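Local coordinates for sister chromatid cohesion protein (Chaetomium thermophilum, PDB 5T8V) that probably loads the cohesin ring onto chromatin, its C-terminal part being a helical HEAT-repeat domain, at residues P1218-L1230 / Q1274-F1286. Numbering follows the deposited sequence.
Sequences PRGATTNPFTPKL and QYSRFIIENLAFF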
loop_
_atom_site.group_PDB
_atom_site.type_symbol
_atom_site.label_atom_id
_atom_site.label_comp_id
_atom_site.label_asym_id
_atom_site.label_seq_id
_atom_site.Cartn_x
_atom_site.Cartn_y
_atom_site.Cartn_z
ATOM N N PRO A 1218 12.608 13.872 -37.176
ATOM C CA PRO A 1218 12.261 15.297 -37.206
ATOM C C PRO A 1218 10.982 15.664 -36.466
ATOM O O PRO A 1218 10.545 16.812 -36.571
ATOM C CB PRO A 1218 12.115 15.572 -38.711
ATOM C CG PRO A 1218 11.674 14.274 -39.283
ATOM C CD PRO A 1218 12.345 13.208 -38.465
ATOM N N ARG A 1219 10.372 14.742 -35.727
ATOM C CA ARG A 1219 9.176 15.073 -34.968
ATOM C C ARG A 1219 9.520 16.039 -33.838
ATOM O O ARG A 1219 10.652 16.097 -33.351
ATOM C CB ARG A 1219 8.529 13.813 -34.392
ATOM C CG ARG A 1219 8.299 12.690 -35.397
ATOM C CD ARG A 1219 7.232 13.026 -36.426
ATOM N NE ARG A 1219 5.915 13.247 -35.825
ATOM C CZ ARG A 1219 4.756 12.973 -36.419
ATOM N NH1 ARG A 1219 3.614 13.216 -35.790
ATOM N NH2 ARG A 1219 4.727 12.441 -37.634
ATOM N N GLY A 1220 8.515 16.806 -33.416
ATOM C CA GLY A 1220 8.704 17.775 -32.352
ATOM C C GLY A 1220 8.600 17.221 -30.950
ATOM O O GLY A 1220 8.863 17.952 -29.990
ATOM N N ALA A 1221 8.232 15.951 -30.807
ATOM C CA ALA A 1221 8.116 15.336 -29.493
ATOM C C ALA A 1221 8.193 13.827 -29.654
ATOM O O ALA A 1221 7.923 13.282 -30.728
ATOM C CB ALA A 1221 6.814 15.742 -28.796
ATOM N N THR A 1222 8.567 13.158 -28.568
ATOM C CA THR A 1222 8.661 11.709 -28.575
ATOM C C THR A 1222 7.267 11.087 -28.528
ATOM O O THR A 1222 6.255 11.763 -28.332
ATOM C CB THR A 1222 9.492 11.211 -27.390
ATOM O OG1 THR A 1222 8.867 11.607 -26.164
ATOM C CG2 THR A 1222 10.901 11.775 -27.446
ATOM N N THR A 1223 7.230 9.771 -28.712
ATOM C CA THR A 1223 6.005 8.986 -28.613
ATOM C C THR A 1223 6.076 8.195 -27.314
ATOM O O THR A 1223 6.899 7.284 -27.181
ATOM C CB THR A 1223 5.843 8.068 -29.822
ATOM O OG1 THR A 1223 7.066 7.357 -30.058
ATOM C CG2 THR A 1223 5.482 8.881 -31.060
ATOM N N ASN A 1224 5.232 8.566 -26.356
ATOM C CA ASN A 1224 5.238 7.989 -25.012
ATOM C C ASN A 1224 6.507 8.389 -24.251
ATOM O O ASN A 1224 7.614 8.078 -24.693
ATOM C CB ASN A 1224 5.119 6.461 -25.055
ATOM C CG ASN A 1224 3.747 5.997 -25.491
ATOM O OD1 ASN A 1224 2.760 6.715 -25.343
ATOM N ND2 ASN A 1224 3.675 4.788 -26.028
ATOM N N PRO A 1225 6.362 9.089 -23.109
ATOM C CA PRO A 1225 5.131 9.606 -22.494
ATOM C C PRO A 1225 4.719 10.974 -23.041
ATOM O O PRO A 1225 4.213 11.809 -22.291
ATOM C CB PRO A 1225 5.503 9.697 -21.015
ATOM C CG PRO A 1225 6.953 9.994 -21.021
ATOM C CD PRO A 1225 7.530 9.304 -22.234
ATOM N N PHE A 1226 4.924 11.193 -24.341
ATOM C CA PHE A 1226 4.622 12.477 -24.964
ATOM C C PHE A 1226 5.380 13.603 -24.271
ATOM O O PHE A 1226 4.811 14.333 -23.452
ATOM C CB PHE A 1226 3.109 12.762 -24.931
ATOM C CG PHE A 1226 2.391 12.490 -26.232
ATOM C CD1 PHE A 1226 2.971 12.794 -27.453
ATOM C CD2 PHE A 1226 1.116 11.942 -26.225
ATOM C CE1 PHE A 1226 2.301 12.546 -28.639
ATOM C CE2 PHE A 1226 0.442 11.693 -27.409
ATOM C CZ PHE A 1226 1.037 11.997 -28.615
ATOM N N THR A 1227 6.664 13.753 -24.599
ATOM C CA THR A 1227 7.483 14.825 -24.058
ATOM C C THR A 1227 8.124 15.604 -25.199
ATOM O O THR A 1227 8.607 15.001 -26.166
ATOM C CB THR A 1227 8.578 14.278 -23.130
ATOM O OG1 THR A 1227 9.404 13.354 -23.848
ATOM C CG2 THR A 1227 7.962 13.583 -21.926
ATOM N N PRO A 1228 8.151 16.935 -25.121
ATOM C CA PRO A 1228 8.725 17.718 -26.220
ATOM C C PRO A 1228 10.242 17.618 -26.250
ATOM O O PRO A 1228 10.896 17.371 -25.233
ATOM C CB PRO A 1228 8.266 19.146 -25.908
ATOM C CG PRO A 1228 8.157 19.172 -24.429
ATOM C CD PRO A 1228 7.687 17.798 -24.021
ATOM N N LYS A 1229 10.802 17.815 -27.446
ATOM C CA LYS A 1229 12.251 17.741 -27.602
ATOM C C LYS A 1229 12.950 18.816 -26.781
ATOM O O LYS A 1229 14.033 18.583 -26.233
ATOM C CB LYS A 1229 12.624 17.868 -29.080
ATOM C CG LYS A 1229 12.033 16.785 -29.970
ATOM C CD LYS A 1229 12.534 15.398 -29.583
ATOM C CE LYS A 1229 12.005 14.329 -30.525
ATOM N NZ LYS A 1229 12.478 14.526 -31.922
ATOM N N LEU A 1230 12.345 19.998 -26.684
ATOM C CA LEU A 1230 12.927 21.118 -25.959
ATOM C C LEU A 1230 12.609 21.087 -24.470
ATOM O O LEU A 1230 12.828 22.092 -23.784
ATOM C CB LEU A 1230 12.434 22.439 -26.556
ATOM C CG LEU A 1230 12.586 22.611 -28.071
ATOM C CD1 LEU A 1230 11.983 23.935 -28.522
ATOM C CD2 LEU A 1230 14.045 22.525 -28.482
ATOM N N GLN A 1274 8.413 21.643 -42.214
ATOM C CA GLN A 1274 8.979 20.645 -41.314
ATOM C C GLN A 1274 9.428 21.289 -40.010
ATOM O O GLN A 1274 9.164 20.765 -38.920
ATOM C CB GLN A 1274 10.146 19.933 -42.000
ATOM C CG GLN A 1274 10.711 18.751 -41.226
ATOM C CD GLN A 1274 9.732 17.600 -41.114
ATOM O OE1 GLN A 1274 9.380 16.968 -42.111
ATOM N NE2 GLN A 1274 9.287 17.320 -39.895
ATOM N N TYR A 1275 10.101 22.439 -40.105
ATOM C CA TYR A 1275 10.542 23.157 -38.912
ATOM C C TYR A 1275 9.349 23.646 -38.093
ATOM O O TYR A 1275 9.282 23.433 -36.873
ATOM C CB TYR A 1275 11.439 24.322 -39.340
ATOM C CG TYR A 1275 11.985 25.173 -38.218
ATOM C CD1 TYR A 1275 12.589 24.595 -37.110
ATOM C CD2 TYR A 1275 11.924 26.558 -38.283
ATOM C CE1 TYR A 1275 13.098 25.376 -36.087
ATOM C CE2 TYR A 1275 12.429 27.346 -37.269
ATOM C CZ TYR A 1275 13.017 26.751 -36.172
ATOM O OH TYR A 1275 13.522 27.534 -35.159
ATOM N N SER A 1276 8.390 24.298 -38.755
ATOM C CA SER A 1276 7.195 24.776 -38.069
ATOM C C SER A 1276 6.504 23.643 -37.321
ATOM O O SER A 1276 6.179 23.771 -36.136
ATOM C CB SER A 1276 6.239 25.417 -39.076
ATOM O OG SER A 1276 6.830 26.549 -39.691
ATOM N N ARG A 1277 6.271 22.520 -38.004
ATOM C CA ARG A 1277 5.711 21.350 -37.336
ATOM C C ARG A 1277 6.549 20.968 -36.124
ATOM O O ARG A 1277 6.017 20.708 -35.035
ATOM C CB ARG A 1277 5.628 20.180 -38.316
ATOM C CG ARG A 1277 5.059 18.910 -37.702
ATOM C CD ARG A 1277 5.066 17.757 -38.685
ATOM N NE ARG A 1277 4.219 16.660 -38.227
ATOM C CZ ARG A 1277 3.937 15.578 -38.944
ATOM N NH1 ARG A 1277 4.434 15.434 -40.167
ATOM N NH2 ARG A 1277 3.150 14.637 -38.439
ATOM N N PHE A 1278 7.873 20.931 -36.298
ATOM C CA PHE A 1278 8.747 20.542 -35.199
ATOM C C PHE A 1278 8.509 21.403 -33.966
ATOM O O PHE A 1278 8.484 20.888 -32.842
ATOM C CB PHE A 1278 10.214 20.626 -35.624
ATOM C CG PHE A 1278 11.179 20.509 -34.476
ATOM C CD1 PHE A 1278 11.457 19.278 -33.911
ATOM C CD2 PHE A 1278 11.803 21.632 -33.958
ATOM C CE1 PHE A 1278 12.338 19.168 -32.850
ATOM C CE2 PHE A 1278 12.683 21.529 -32.903
ATOM C CZ PHE A 1278 12.952 20.297 -32.348
ATOM N N ILE A 1279 8.323 22.715 -34.147
ATOM C CA ILE A 1279 8.239 23.610 -32.994
ATOM C C ILE A 1279 6.805 23.906 -32.567
ATOM O O ILE A 1279 6.612 24.600 -31.560
ATOM C CB ILE A 1279 9.007 24.928 -33.232
ATOM C CG1 ILE A 1279 8.416 25.726 -34.395
ATOM C CG2 ILE A 1279 10.481 24.634 -33.477
ATOM C CD1 ILE A 1279 9.070 27.092 -34.569
ATOM N N ILE A 1280 5.798 23.407 -33.281
ATOM C CA ILE A 1280 4.433 23.453 -32.750
ATOM C C ILE A 1280 4.116 22.182 -31.970
ATOM O O ILE A 1280 3.443 22.230 -30.933
ATOM C CB ILE A 1280 3.398 23.699 -33.871
ATOM C CG1 ILE A 1280 3.351 22.530 -34.855
ATOM C CG2 ILE A 1280 3.685 25.005 -34.597
ATOM C CD1 ILE A 1280 2.199 21.577 -34.605
ATOM N N GLU A 1281 4.614 21.036 -32.446
ATOM C CA GLU A 1281 4.469 19.806 -31.677
ATOM C C GLU A 1281 5.126 19.933 -30.307
ATOM O O GLU A 1281 4.735 19.234 -29.364
ATOM C CB GLU A 1281 5.061 18.633 -32.455
ATOM C CG GLU A 1281 4.270 18.254 -33.695
ATOM C CD GLU A 1281 4.965 17.196 -34.532
ATOM O OE1 GLU A 1281 6.188 17.316 -34.753
ATOM O OE2 GLU A 1281 4.289 16.241 -34.966
ATOM N N ASN A 1282 6.121 20.816 -30.175
ATOM C CA ASN A 1282 6.668 21.121 -28.857
ATOM C C ASN A 1282 5.694 21.961 -28.043
ATOM O O ASN A 1282 5.561 21.768 -26.829
ATOM C CB ASN A 1282 8.007 21.849 -28.987
ATOM C CG ASN A 1282 9.157 20.914 -29.303
ATOM O OD1 ASN A 1282 9.614 20.164 -28.444
ATOM N ND2 ASN A 1282 9.644 20.970 -30.536
ATOM N N LEU A 1283 5.004 22.904 -28.691
ATOM C CA LEU A 1283 4.055 23.747 -27.971
ATOM C C LEU A 1283 2.905 22.923 -27.411
ATOM O O LEU A 1283 2.390 23.221 -26.328
ATOM C CB LEU A 1283 3.522 24.846 -28.889
ATOM C CG LEU A 1283 4.552 25.841 -29.424
ATOM C CD1 LEU A 1283 3.918 26.749 -30.468
ATOM C CD2 LEU A 1283 5.162 26.660 -28.297
ATOM N N ALA A 1284 2.486 21.884 -28.138
ATOM C CA ALA A 1284 1.378 21.054 -27.672
ATOM C C ALA A 1284 1.595 20.584 -26.237
ATOM O O ALA A 1284 0.683 20.648 -25.405
ATOM C CB ALA A 1284 1.196 19.856 -28.605
ATOM N N PHE A 1285 2.801 20.112 -25.930
ATOM C CA PHE A 1285 3.127 19.573 -24.615
ATOM C C PHE A 1285 4.399 20.239 -24.118
ATOM O O PHE A 1285 5.395 20.283 -24.844
ATOM C CB PHE A 1285 3.311 18.055 -24.680
ATOM C CG PHE A 1285 2.592 17.407 -25.833
ATOM C CD1 PHE A 1285 1.279 16.980 -25.701
ATOM C CD2 PHE A 1285 3.227 17.232 -27.051
ATOM C CE1 PHE A 1285 0.618 16.388 -26.763
ATOM C CE2 PHE A 1285 2.571 16.640 -28.116
ATOM C CZ PHE A 1285 1.266 16.218 -27.971
ATOM N N PHE A 1286 4.369 20.758 -22.891
ATOM C CA PHE A 1286 5.526 21.478 -22.370
ATOM C C PHE A 1286 5.592 21.507 -20.847
ATOM O O PHE A 1286 6.624 21.881 -20.280
ATOM C CB PHE A 1286 5.521 22.923 -22.891
ATOM C CG PHE A 1286 6.592 23.226 -23.913
ATOM C CD1 PHE A 1286 7.854 22.659 -23.827
ATOM C CD2 PHE A 1286 6.328 24.098 -24.957
ATOM C CE1 PHE A 1286 8.826 22.948 -24.770
ATOM C CE2 PHE A 1286 7.296 24.391 -25.899
ATOM C CZ PHE A 1286 8.547 23.816 -25.804
#
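Gln1274 starts the contact by bringing NE2 of its side-chain amide obliquely against CB of Pro1218, in the loop that leads from helix 1200-1213 to helix 1231-1240. One turn on, Arg1277 reaches out in an extended chain, CG anti to the backbone N (chi1 180°), and its guanidinium lies over a face of that of Arg1219, the planes 54° apart. Glu1281 probably offsets the two like charges: its OE2 forms a salt bridge with Arg1219 NH1 at 3.2 Å and another, weaker as a hydrogen bond, with Arg1277 NE. Asn1429 of helix 1422-1431 takes up Arg1277 NH2 as well. Phe1278 turns the edge of its ring to the carbonyl of Arg1219, CD1 lying 3.3 Å from that O, while Lys1229 NZ donates to the same oxygen. Glu1281 uses its other oxygen on the backbone, OE1 accepting from Gly1220 N at 2.7 Å from above the carboxylate plane. Glycine suits this spot, since a beta carbon would collide with Phe1278 O and Glu1281 CB. Asn1282 OD1 accepts a long, nearly straight bond from Leu1230 N (3.3 Å, 169°), and its ND2 bonds weakly back to Phe1278 O. An alanine at Asn1282 is likely to deprive the amide of Leu1230, at the N-cap of helix 1231-1240, of this acceptor. Phe1285 stacks offset on Phe1226, centroids 4.6 Å apart, and Trp1425 meets Phe1226 edge-to-face. Last, Phe1286 offers CD1 to Pro1228 CG at 3.6 Å. Within the family's C-terminal region, helix 1271-1284 thus holds an irregular loop through a shared carboxylate and a side-chain amide, and the two phenylalanines that follow it add aromatic packing; the largely buried setting would probably strengthen the charge pairing and make Glu1281 important for offsetting the two arginines.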